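Local coordinates for protein GCN5-related N-acetyltransferase (PDB 2Q0Y) that probably transfers an acyl group, as members of the GNAT acetyltransferase family do, though its substrate is not known, at residues Phe54-Glu59 and Ile68-Ile73; Arg17-Met22 and Tyr89-Tyr94; Pro82-Arg87 and Gly120-Val125. One frame throughout, in Å; residues are numbered along the deposited sequence. Where two conformers were deposited one is given.

In the fold
The three contacts share the mixed sheet of this acetyltransferase fold. Interaction 1 pairs strands 54-60 and 63-74, which form a beta hairpin. Strand 86-95 comes next, both in the chain and in the sheet. It serves interaction 2, where helix 12-25 packs on it, and interaction 3, where strand 123-127 lies parallel to it. The centres of interactions 1 and 2 are about 10 Å apart, those of 1 and 3 about 17 Å, and those of 2 and 3 about 22 Å. Along the chain, interaction 1 falls between the two segments of interaction 2 and closes before interaction 3 opens. Interactions 2 and 3 both reach the second subunit.

Interaction 1: Phe54-Glu59 and Ile68-Ile73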
loop_
_atom_site.group_PDB
_atom_site.type_symbol
_atom_site.label_atom_id
_atom_site.label_comp_id
_atom_site.label_asym_id
_atom_site.label_seq_id
_atom_site.Cartn_x
_atom_site.Cartn_y
_atom_site.Cartn_z
ATOM N N PHE A 54 5.186 -3.242 15.143
ATOM C CA PHE A 54 5.147 -2.659 16.465
ATOM C C PHE A 54 3.679 -2.306 16.744
ATOM O O PHE A 54 2.811 -2.488 15.903
ATOM C CB PHE A 54 6.081 -1.441 16.548
ATOM C CG PHE A 54 6.067 -0.749 17.899
ATOM C CD1 PHE A 54 6.610 -1.364 19.027
ATOM C CD2 PHE A 54 5.484 0.517 18.048
ATOM C CE1 PHE A 54 6.585 -0.726 20.289
ATOM C CE2 PHE A 54 5.448 1.151 19.305
ATOM C CZ PHE A 54 6.000 0.517 20.423
ATOM N N GLY A 55 3.386 -1.852 17.946
ATOM C CA GLY A 55 2.048 -1.399 18.242
ATOM C C GLY A 55 1.812 -1.286 19.718
ATOM O O GLY A 55 2.764 -1.271 20.524
ATOM N N TRP A 56 0.532 -1.257 20.077
ATOM C CA TRP A 56 0.139 -0.958 21.434
ATOM C C TRP A 56 -1.028 -1.844 21.816
ATOM O O TRP A 56 -1.847 -2.212 20.957
ATOM C CB TRP A 56 -0.272 0.513 21.545
ATOM C CG TRP A 56 0.741 1.500 21.029
ATOM C CD1 TRP A 56 0.779 2.077 19.784
ATOM C CD2 TRP A 56 1.853 2.030 21.750
ATOM N NE1 TRP A 56 1.860 2.936 19.690
ATOM C CE2 TRP A 56 2.536 2.915 20.883
ATOM C CE3 TRP A 56 2.348 1.828 23.038
ATOM C CZ2 TRP A 56 3.683 3.612 21.280
ATOM C CZ3 TRP A 56 3.480 2.532 23.440
ATOM C CH2 TRP A 56 4.137 3.401 22.563
ATOM N N VAL A 57 -1.114 -2.167 23.098
ATOM C CA VAL A 57 -2.193 -2.983 23.650
ATOM C C VAL A 57 -2.903 -2.192 24.762
ATOM O O VAL A 57 -2.248 -1.596 25.612
ATOM C CB VAL A 57 -1.627 -4.307 24.208
ATOM C CG1 VAL A 57 -2.702 -5.151 24.840
ATOM C CG2 VAL A 57 -0.904 -5.092 23.086
HETATM N N MSE A 58 -4.237 -2.155 24.744
HETATM C CA MSE A 58 -5.010 -1.585 25.852
HETATM C C MSE A 58 -5.474 -2.703 26.782
HETATM O O MSE A 58 -6.071 -3.693 26.341
HETATM C CB MSE A 58 -6.231 -0.816 25.347
HETATM C CG MSE A 58 -6.925 0.017 26.399
HETATM SE SE MSE A 58 -5.859 1.612 26.809
HETATM C CE MSE A 58 -6.128 2.575 25.184
ATOM N N GLU A 59 -5.205 -2.531 28.068
ATOM C CA GLU A 59 -5.520 -3.530 29.079
ATOM C C GLU A 59 -6.385 -2.967 30.199
ATOM O O GLU A 59 -6.258 -1.805 30.559
ATOM C CB GLU A 59 -4.244 -4.068 29.725
ATOM C CG GLU A 59 -3.251 -4.618 28.768
ATOM C CD GLU A 59 -2.122 -5.300 29.479
ATOM O OE1 GLU A 59 -1.654 -4.763 30.503
ATOM O OE2 GLU A 59 -1.721 -6.376 29.012
ATOM N N ILE A 68 -3.483 -2.486 18.437
ATOM C CA ILE A 68 -3.246 -1.864 17.146
ATOM C C ILE A 68 -1.837 -2.221 16.687
ATOM O O ILE A 68 -0.936 -2.465 17.510
ATOM C CB ILE A 68 -3.477 -0.337 17.205
ATOM C CG1 ILE A 68 -3.606 0.273 15.796
ATOM C CG2 ILE A 68 -2.375 0.344 18.040
ATOM C CD1 ILE A 68 -4.127 1.717 15.834
ATOM N N GLY A 69 -1.667 -2.295 15.371
ATOM C CA GLY A 69 -0.370 -2.592 14.772
ATOM C C GLY A 69 0.108 -1.429 13.926
ATOM O O GLY A 69 -0.706 -0.709 13.334
ATOM N N LEU A 70 1.425 -1.266 13.832
ATOM C CA LEU A 70 2.013 -0.247 12.976
ATOM C C LEU A 70 3.333 -0.709 12.373
ATOM O O LEU A 70 4.087 -1.458 12.981
ATOM C CB LEU A 70 2.184 1.083 13.726
ATOM C CG LEU A 70 3.174 1.236 14.866
ATOM C CD1 LEU A 70 4.583 1.693 14.398
ATOM C CD2 LEU A 70 2.617 2.252 15.897
HETATM N N MSE A 71 3.560 -0.259 11.150
HETATM C CA MSE A 71 4.759 -0.549 10.397
HETATM C C MSE A 71 5.181 0.715 9.686
HETATM O O MSE A 71 4.383 1.627 9.497
HETATM C CB MSE A 71 4.478 -1.639 9.368
HETATM C CG MSE A 71 3.877 -2.906 9.955
HETATM SE SE MSE A 71 3.396 -4.124 8.536
HETATM C CE MSE A 71 5.039 -4.627 8.257
ATOM N N VAL A 72 6.454 0.774 9.332
ATOM C CA VAL A 72 6.960 1.815 8.443
ATOM C C VAL A 72 7.436 1.038 7.227
ATOM O O VAL A 72 8.396 0.269 7.310
ATOM C CB VAL A 72 8.084 2.622 9.090
ATOM C CG1 VAL A 72 8.641 3.662 8.121
ATOM C CG2 VAL A 72 7.576 3.300 10.350
ATOM N N ILE A 73 6.725 1.185 6.117
ATOM C CA ILE A 73 7.006 0.395 4.931
ATOM C C ILE A 73 7.821 1.177 3.923
ATOM O O ILE A 73 7.693 2.401 3.817
ATOM C CB ILE A 73 5.729 -0.154 4.304
ATOM C CG1 ILE A 73 4.823 0.956 3.801
ATOM C CG2 ILE A 73 4.968 -0.987 5.356
ATOM C CD1 ILE A 73 3.578 0.446 3.078
#
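Four backbone hydrogen bonds join Phe54-Glu59 to Ile68-Ile73. Phe54 and Leu70 form one antiparallel hydrogen-bonded pair: Phe54 N donates to Leu70 O at 3.0 Å, and Leu70 N donates to Phe54 O at 2.8 Å. The second N-H sits above the carbonyl plane of Phe54, 37° out of it. Trp56 and Ile68 make the other hydrogen-bonded pair, with Ile68 N reaching Trp56 O at 3.0 Å and Trp56 N bonded back to Ile68 O.

Between them lies the non-hydrogen-bonded pair Gly55-Gly69, with CA atoms 4.4 Å apart. Here CA-H...O contacts take over, one of them from Gly55 CA to Ile68 O at 3.3 Å. Gly55 has no side chain to compete with this close approach, and its backbone angles are ones that call for glycine.

This ladder belongs to the antiparallel hairpin of strands 54-60 and 63-74, within the mixed GNAT sheet, where 63-74 is the central strand of the five in this chain. Strand 2-6 pairs with the far side of 54-60.

The apolar contacts gather on the face that carries Phe54, Trp56, Ile68 and Leu70, under helix 104-118. Leu70 CG stands between its backbone N and carbonyl carbon (chi1 68°). Its CD1 meets the edge of the Phe54 ring near its plane, 3.9 Å from CD2 of Phe54. Its CD2 touches both aromatic residues, approaching Trp56 NE1 obliquely, also at 3.9 Å. Ile68 CG2 lies at the edge of the indole, by CD1 of Trp56. Phe54 CE2 lies over one indole face, toward its rim.

Interaction 2: Arg17-Met22 and Tyr89-Tyr94. With FMT (formic acid), chain G.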
loop_
_atom_site.group_PDB
_atom_site.type_symbol
_atom_site.label_atom_id
_atom_site.label_comp_id
_atom_site.label_asym_id
_atom_site.label_seq_id
_atom_site.Cartn_x
_atom_site.Cartn_y
_atom_site.Cartn_z
ATOM N N ARG A 17 -5.265 -13.234 16.848
ATOM C CA ARG A 17 -6.684 -13.248 17.243
ATOM C C ARG A 17 -7.387 -11.967 16.822
ATOM O O ARG A 17 -8.531 -12.009 16.330
ATOM C CB ARG A 17 -6.842 -13.429 18.762
ATOM C CG ARG A 17 -6.758 -14.856 19.257
ATOM C CD ARG A 17 -6.814 -14.938 20.822
ATOM N NE ARG A 17 -8.106 -14.538 21.387
ATOM C CZ ARG A 17 -9.011 -15.391 21.874
ATOM N N HIS A 18 -6.720 -10.834 17.040
ATOM C CA HIS A 18 -7.257 -9.534 16.654
ATOM C C HIS A 18 -7.496 -9.431 15.144
ATOM O O HIS A 18 -8.550 -8.985 14.688
ATOM C CB HIS A 18 -6.320 -8.407 17.093
ATOM C CG HIS A 18 -6.355 -8.118 18.561
ATOM N ND1 HIS A 18 -5.506 -7.207 19.145
ATOM C CD2 HIS A 18 -7.132 -8.612 19.557
ATOM C CE1 HIS A 18 -5.763 -7.145 20.439
ATOM N NE2 HIS A 18 -6.746 -7.984 20.716
ATOM N N ARG A 19 -6.501 -9.845 14.372
ATOM C CA ARG A 19 -6.614 -9.821 12.928
ATOM C C ARG A 19 -7.809 -10.643 12.462
ATOM O O ARG A 19 -8.602 -10.175 11.653
ATOM C CB ARG A 19 -5.327 -10.325 12.282
ATOM C CG ARG A 19 -5.292 -10.220 10.760
ATOM C CD ARG A 19 -3.901 -10.435 10.232
ATOM N NE ARG A 19 -3.779 -10.239 8.786
ATOM C CZ ARG A 19 -3.655 -9.061 8.179
ATOM N NH1 ARG A 19 -3.712 -7.928 8.866
ATOM N NH2 ARG A 19 -3.534 -9.008 6.871
ATOM N N GLU A 20 -7.933 -11.875 12.945
ATOM C CA GLU A 20 -9.032 -12.748 12.534
ATOM C C GLU A 20 -10.384 -12.144 12.919
ATOM O O GLU A 20 -11.322 -12.101 12.098
ATOM C CB GLU A 20 -8.852 -14.127 13.169
ATOM C CG GLU A 20 -9.894 -15.169 12.800
ATOM C CD GLU A 20 -9.484 -16.571 13.232
ATOM O OE1 GLU A 20 -8.364 -17.021 12.883
ATOM O OE2 GLU A 20 -10.291 -17.229 13.915
ATOM N N ALA A 21 -10.484 -11.675 14.165
ATOM C CA ALA A 21 -11.762 -11.124 14.672
ATOM C C ALA A 21 -12.184 -9.876 13.878
ATOM O O ALA A 21 -13.351 -9.740 13.507
ATOM C CB ALA A 21 -11.678 -10.812 16.178
HETATM N N MSE A 22 -11.227 -8.987 13.624
HETATM C CA MSE A 22 -11.446 -7.770 12.832
HETATM C C MSE A 22 -11.993 -8.098 11.439
HETATM O O MSE A 22 -12.998 -7.539 11.001
HETATM C CB MSE A 22 -10.136 -6.978 12.726
HETATM C CG MSE A 22 -10.176 -5.763 11.827
HETATM SE SE MSE A 22 -8.417 -5.077 11.395
HETATM C CE MSE A 22 -7.851 -6.486 10.153
ATOM N N TYR A 89 2.136 2.683 8.140
ATOM C CA TYR A 89 1.020 1.789 7.861
ATOM C C TYR A 89 0.416 1.320 9.188
ATOM O O TYR A 89 1.138 0.855 10.070
ATOM C CB TYR A 89 1.453 0.589 6.991
ATOM C CG TYR A 89 0.264 -0.263 6.600
ATOM C CD1 TYR A 89 -0.793 0.297 5.882
ATOM C CD2 TYR A 89 0.180 -1.603 6.940
ATOM C CE1 TYR A 89 -1.902 -0.436 5.539
ATOM C CE2 TYR A 89 -0.948 -2.356 6.589
ATOM C CZ TYR A 89 -1.990 -1.760 5.895
ATOM O OH TYR A 89 -3.145 -2.470 5.512
ATOM N N ILE A 90 -0.890 1.482 9.322
ATOM C CA ILE A 90 -1.630 1.051 10.500
ATOM C C ILE A 90 -2.487 -0.142 10.108
ATOM O O ILE A 90 -3.127 -0.139 9.058
ATOM C CB ILE A 90 -2.509 2.200 11.074
ATOM C CG1 ILE A 90 -1.611 3.358 11.513
ATOM C CG2 ILE A 90 -3.392 1.701 12.228
ATOM C CD1 ILE A 90 -2.340 4.566 12.005
ATOM N N LEU A 91 -2.487 -1.161 10.957
ATOM C CA LEU A 91 -3.249 -2.371 10.707
ATOM C C LEU A 91 -3.660 -3.067 12.001
ATOM O O LEU A 91 -3.120 -2.786 13.085
ATOM C CB LEU A 91 -2.472 -3.351 9.808
ATOM C CG LEU A 91 -1.246 -4.062 10.369
ATOM C CD1 LEU A 91 -0.830 -5.231 9.487
ATOM C CD2 LEU A 91 -0.067 -3.119 10.605
ATOM N N ASN A 92 -4.627 -3.976 11.868
ATOM C CA ASN A 92 -5.071 -4.834 12.963
ATOM C C ASN A 92 -5.618 -4.120 14.197
ATOM O O ASN A 92 -5.520 -4.641 15.305
ATOM C CB ASN A 92 -3.953 -5.796 13.398
ATOM C CG ASN A 92 -3.568 -6.772 12.322
ATOM O OD1 ASN A 92 -4.389 -7.141 11.484
ATOM N ND2 ASN A 92 -2.311 -7.199 12.332
ATOM N N LEU A 93 -6.245 -2.959 14.010
ATOM C CA LEU A 93 -6.980 -2.322 15.106
ATOM C C LEU A 93 -8.209 -3.158 15.432
ATOM O O LEU A 93 -9.095 -3.346 14.580
ATOM C CB LEU A 93 -7.409 -0.898 14.741
ATOM C CG LEU A 93 -8.278 -0.196 15.813
ATOM C CD1 LEU A 93 -7.567 -0.105 17.152
ATOM C CD2 LEU A 93 -8.701 1.178 15.366
ATOM N N TYR A 94 -8.254 -3.653 16.664
ATOM C CA TYR A 94 -9.383 -4.437 17.146
ATOM C C TYR A 94 -9.686 -4.014 18.569
ATOM O O TYR A 94 -8.772 -3.908 19.400
ATOM C CB TYR A 94 -9.123 -5.936 17.105
ATOM C CG TYR A 94 -10.365 -6.729 17.476
ATOM C CD1 TYR A 94 -11.441 -6.833 16.581
ATOM C CD2 TYR A 94 -10.494 -7.325 18.726
ATOM C CE1 TYR A 94 -12.584 -7.536 16.919
ATOM C CE2 TYR A 94 -11.634 -8.017 19.084
ATOM C CZ TYR A 94 -12.689 -8.123 18.173
ATOM O OH TYR A 94 -13.814 -8.819 18.534
HETATM C C FMT G . -3.389 -5.623 6.742
HETATM O O1 FMT G . -2.983 -6.093 5.715
HETATM O O2 FMT G . -4.562 -5.682 7.011
HETATM O O HOH W 1 -3.866 -5.834 17.196
#
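Helix segment Arg17-Met22 crosses strand segment Tyr89-Tyr94 at 79°, with the axes 7.6 Å apart at their closest. The nearest CA pairs are Arg19-Asn92 and His18-Tyr94. Asn92 interrupts the extended backbone of the strand with a positive phi.

The Tyr94 ring packs against the helix. Ala21 CB sits over one of its faces in a CH-pi contact, 3.8 Å from the ring centroid. Met22 N and CB both lie near CD1 of the ring. His18 meets Tyr94 obliquely, with His18 CD2 3.7 Å from Tyr94 CD2. The Tyr94 hydroxyl is hydrogen-bonded to Glu25, further along the same helix.

His18 also reaches the strand through a water. This water lies in the plane of the imidazole, 2.9 Å from His18 ND1, and donates to Asn92 O.

The direct polar link is made by Arg19. CG is anti to the backbone N (chi1 -175°) and the chain stays extended to NE, which carries the guanidinium along the strand. NH1 donates to Asn92 OD1 at 2.8 Å, close to the guanidinium plane. The amide of Asn92 stands nearly upright to that plane, at 80°, and its ND2 is bonded to Tyr53. At the edge of the guanidinium, near its plane, a formate, probably from the crystallisation liquor, takes a weak bond from Arg19 NH1 and a straighter one from NH2 at 3.2 Å. Arg19 NH2 is also bonded to Pro77 O of the second subunit.

The selenium of Met22, a selenomethionine, packs on the bend of the strand, its SE 3.7 Å from Asn92 CA. Just beyond, Leu93 N is hydrogen-bonded to an unidentified ligand. The break at Asn92 is consistent with the bulge of the corresponding GNAT strand, beside which acetyl-CoA binds in relatives.

Interaction 3: Pro82-Arg87 and Gly120-Val125; sequences PLQDKR and GIAFAV. With FMT (formic acid), chain I.
Pro82-Arg87 runs from a loop into the start of a strand, and Gly120-Val125 does the same; the two strands run parallel, with Arg87 and Ala124 as the nearest CA pair at 5.3 Å.

The amide of Gln84 grips the loop backbone at two points. The extended chain carries the amide to the loop, where NE2 faces Gly120 O and OE1 faces Ala122 N. Gln84 NE2 donates to Gly120 O at 2.7 Å, nearly in line with the carbonyl. Gln84 OE1 accepts from Ala122 N at 2.9 Å, with the donor 36° out of the amide carbonyl plane. These two bonds fix the rotation of the amide. Gly120 has a positive phi and ends the preceding helix in a Schellman motif. A water donates to Gln84 OE1 and to Lys86 O, and accepts a weak bond from Phe123 N.

The aliphatic part of Lys86 crosses Ile121, with CE 3.6 Å from Ile121 CD1. Its NZ is bonded to a formate, probably from the crystallisation liquor.

Arg87 and Phe123 lie side by side. The edge of the Phe123 ring points at one guanidinium face, with CE2 3.9 Å from Arg87 CZ and the planes 68° apart. A bend at chi3 (67°) turns the guanidinium over this edge. Arg87 NH1 also touches Val125 CG1. Arg87 NE is bonded to His81, and Trp75 makes a cation-pi contact with the guanidinium.

The contact lies in the beta-alpha-beta unit of strand 86-95, helix 104-118 and strand 123-127. Phe116 of that helix packs on Ile121 and Ala124. Residues Phe123-Val125 pair antiparallel with a strand of the second subunit, which continues the sheet across the dimer.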
loop_
_atom_site.group_PDB
_atom_site.type_symbol
_atom_site.label_atom_id
_atom_site.label_comp_id
_atom_site.label_asym_id
_atom_site.label_seq_id
_atom_site.Cartn_x
_atom_site.Cartn_y
_atom_site.Cartn_z
ATOM N N PRO A 82 7.596 13.840 -0.379
ATOM C CA PRO A 82 8.564 13.932 -1.482
ATOM C C PRO A 82 9.983 13.619 -1.062
ATOM O O PRO A 82 10.782 13.234 -1.907
ATOM C CB PRO A 82 8.450 15.396 -1.943
ATOM C CG PRO A 82 7.802 16.117 -0.822
ATOM C CD PRO A 82 6.914 15.122 -0.143
ATOM N N LEU A 83 10.302 13.811 0.219
ATOM C CA LEU A 83 11.656 13.601 0.688
ATOM C C LEU A 83 11.878 12.233 1.312
ATOM O O LEU A 83 13.009 11.893 1.656
ATOM C CB LEU A 83 12.048 14.685 1.699
ATOM C CG LEU A 83 11.887 16.132 1.235
ATOM C CD1 LEU A 83 12.284 17.070 2.374
ATOM C CD2 LEU A 83 12.671 16.425 -0.033
ATOM N N GLN A 84 10.817 11.454 1.484
ATOM C CA GLN A 84 10.932 10.195 2.228
ATOM C C GLN A 84 10.605 8.976 1.359
ATOM O O GLN A 84 9.622 8.965 0.626
ATOM C CB GLN A 84 9.983 10.217 3.430
ATOM C CG GLN A 84 10.315 11.270 4.457
ATOM C CD GLN A 84 9.545 11.131 5.756
ATOM O OE1 GLN A 84 8.692 10.254 5.900
ATOM N NE2 GLN A 84 9.837 12.017 6.709
ATOM N N ASP A 85 11.427 7.943 1.482
ATOM C CA ASP A 85 11.210 6.686 0.773
ATOM C C ASP A 85 10.512 5.662 1.689
ATOM O O ASP A 85 10.873 4.472 1.743
ATOM C CB ASP A 85 12.535 6.129 0.238
ATOM C CG ASP A 85 13.552 5.851 1.333
ATOM O OD1 ASP A 85 13.334 6.238 2.511
ATOM O OD2 ASP A 85 14.588 5.256 1.002
ATOM N N LYS A 86 9.503 6.141 2.402
ATOM C CA LYS A 86 8.766 5.324 3.359
ATOM C C LYS A 86 7.393 5.946 3.608
ATOM O O LYS A 86 7.173 7.139 3.331
ATOM C CB LYS A 86 9.539 5.188 4.672
ATOM C CG LYS A 86 9.801 6.499 5.383
ATOM C CD LYS A 86 10.879 6.372 6.470
ATOM C CE LYS A 86 11.268 7.744 7.061
ATOM N NZ LYS A 86 12.280 7.615 8.174
ATOM N N ARG A 87 6.476 5.128 4.115
ATOM C CA ARG A 87 5.245 5.634 4.683
ATOM C C ARG A 87 4.819 4.774 5.878
ATOM O O ARG A 87 5.228 3.616 6.008
ATOM C CB ARG A 87 4.143 5.793 3.620
ATOM C CG ARG A 87 3.900 4.638 2.754
ATOM C CD ARG A 87 2.697 4.885 1.805
ATOM N NE ARG A 87 2.905 5.925 0.794
ATOM C CZ ARG A 87 2.041 6.205 -0.184
ATOM N NH1 ARG A 87 0.922 5.501 -0.318
ATOM N NH2 ARG A 87 2.284 7.170 -1.054
ATOM N N GLY A 120 9.319 10.743 12.834
ATOM C CA GLY A 120 9.532 11.698 11.735
ATOM C C GLY A 120 8.946 11.261 10.412
ATOM O O GLY A 120 9.441 11.650 9.345
ATOM N N ILE A 121 7.874 10.474 10.461
ATOM C CA ILE A 121 7.223 9.946 9.261
ATOM C C ILE A 121 6.267 10.975 8.705
ATOM O O ILE A 121 5.422 11.491 9.434
ATOM C CB ILE A 121 6.430 8.671 9.593
ATOM C CG1 ILE A 121 7.349 7.595 10.188
ATOM C CG2 ILE A 121 5.675 8.133 8.374
ATOM C CD1 ILE A 121 8.493 7.194 9.304
ATOM N N ALA A 122 6.404 11.284 7.414
ATOM C CA ALA A 122 5.595 12.331 6.770
ATOM C C ALA A 122 4.130 11.951 6.529
ATOM O O ALA A 122 3.246 12.793 6.635
ATOM C CB ALA A 122 6.238 12.738 5.442
ATOM N N PHE A 123 3.877 10.688 6.204
ATOM C CA PHE A 123 2.587 10.284 5.622
ATOM C C PHE A 123 2.287 8.857 6.031
ATOM O O PHE A 123 3.202 8.031 6.094
ATOM C CB PHE A 123 2.712 10.402 4.097
ATOM C CG PHE A 123 1.432 10.220 3.329
ATOM C CD1 PHE A 123 0.448 11.195 3.343
ATOM C CD2 PHE A 123 1.242 9.091 2.543
ATOM C CE1 PHE A 123 -0.710 11.032 2.591
ATOM C CE2 PHE A 123 0.083 8.946 1.785
ATOM C CZ PHE A 123 -0.876 9.919 1.822
ATOM N N ALA A 124 1.016 8.566 6.288
ATOM C CA ALA A 124 0.599 7.222 6.673
ATOM C C ALA A 124 -0.677 6.811 5.961
ATOM O O ALA A 124 -1.478 7.671 5.521
ATOM C CB ALA A 124 0.392 7.164 8.173
ATOM N N VAL A 125 -0.864 5.497 5.866
ATOM C CA VAL A 125 -2.045 4.912 5.240
ATOM C C VAL A 125 -2.564 3.765 6.098
ATOM O O VAL A 125 -1.871 3.273 6.982
ATOM C CB VAL A 125 -1.777 4.409 3.793
ATOM C CG1 VAL A 125 -1.387 5.567 2.857
ATOM C CG2 VAL A 125 -0.719 3.340 3.776
HETATM C C FMT I . 12.730 11.139 9.520
HETATM O O1 FMT I . 12.250 12.207 9.121
HETATM O O2 FMT I . 12.323 10.046 9.103
HETATM O O HOH W 2 6.246 9.271 4.809
#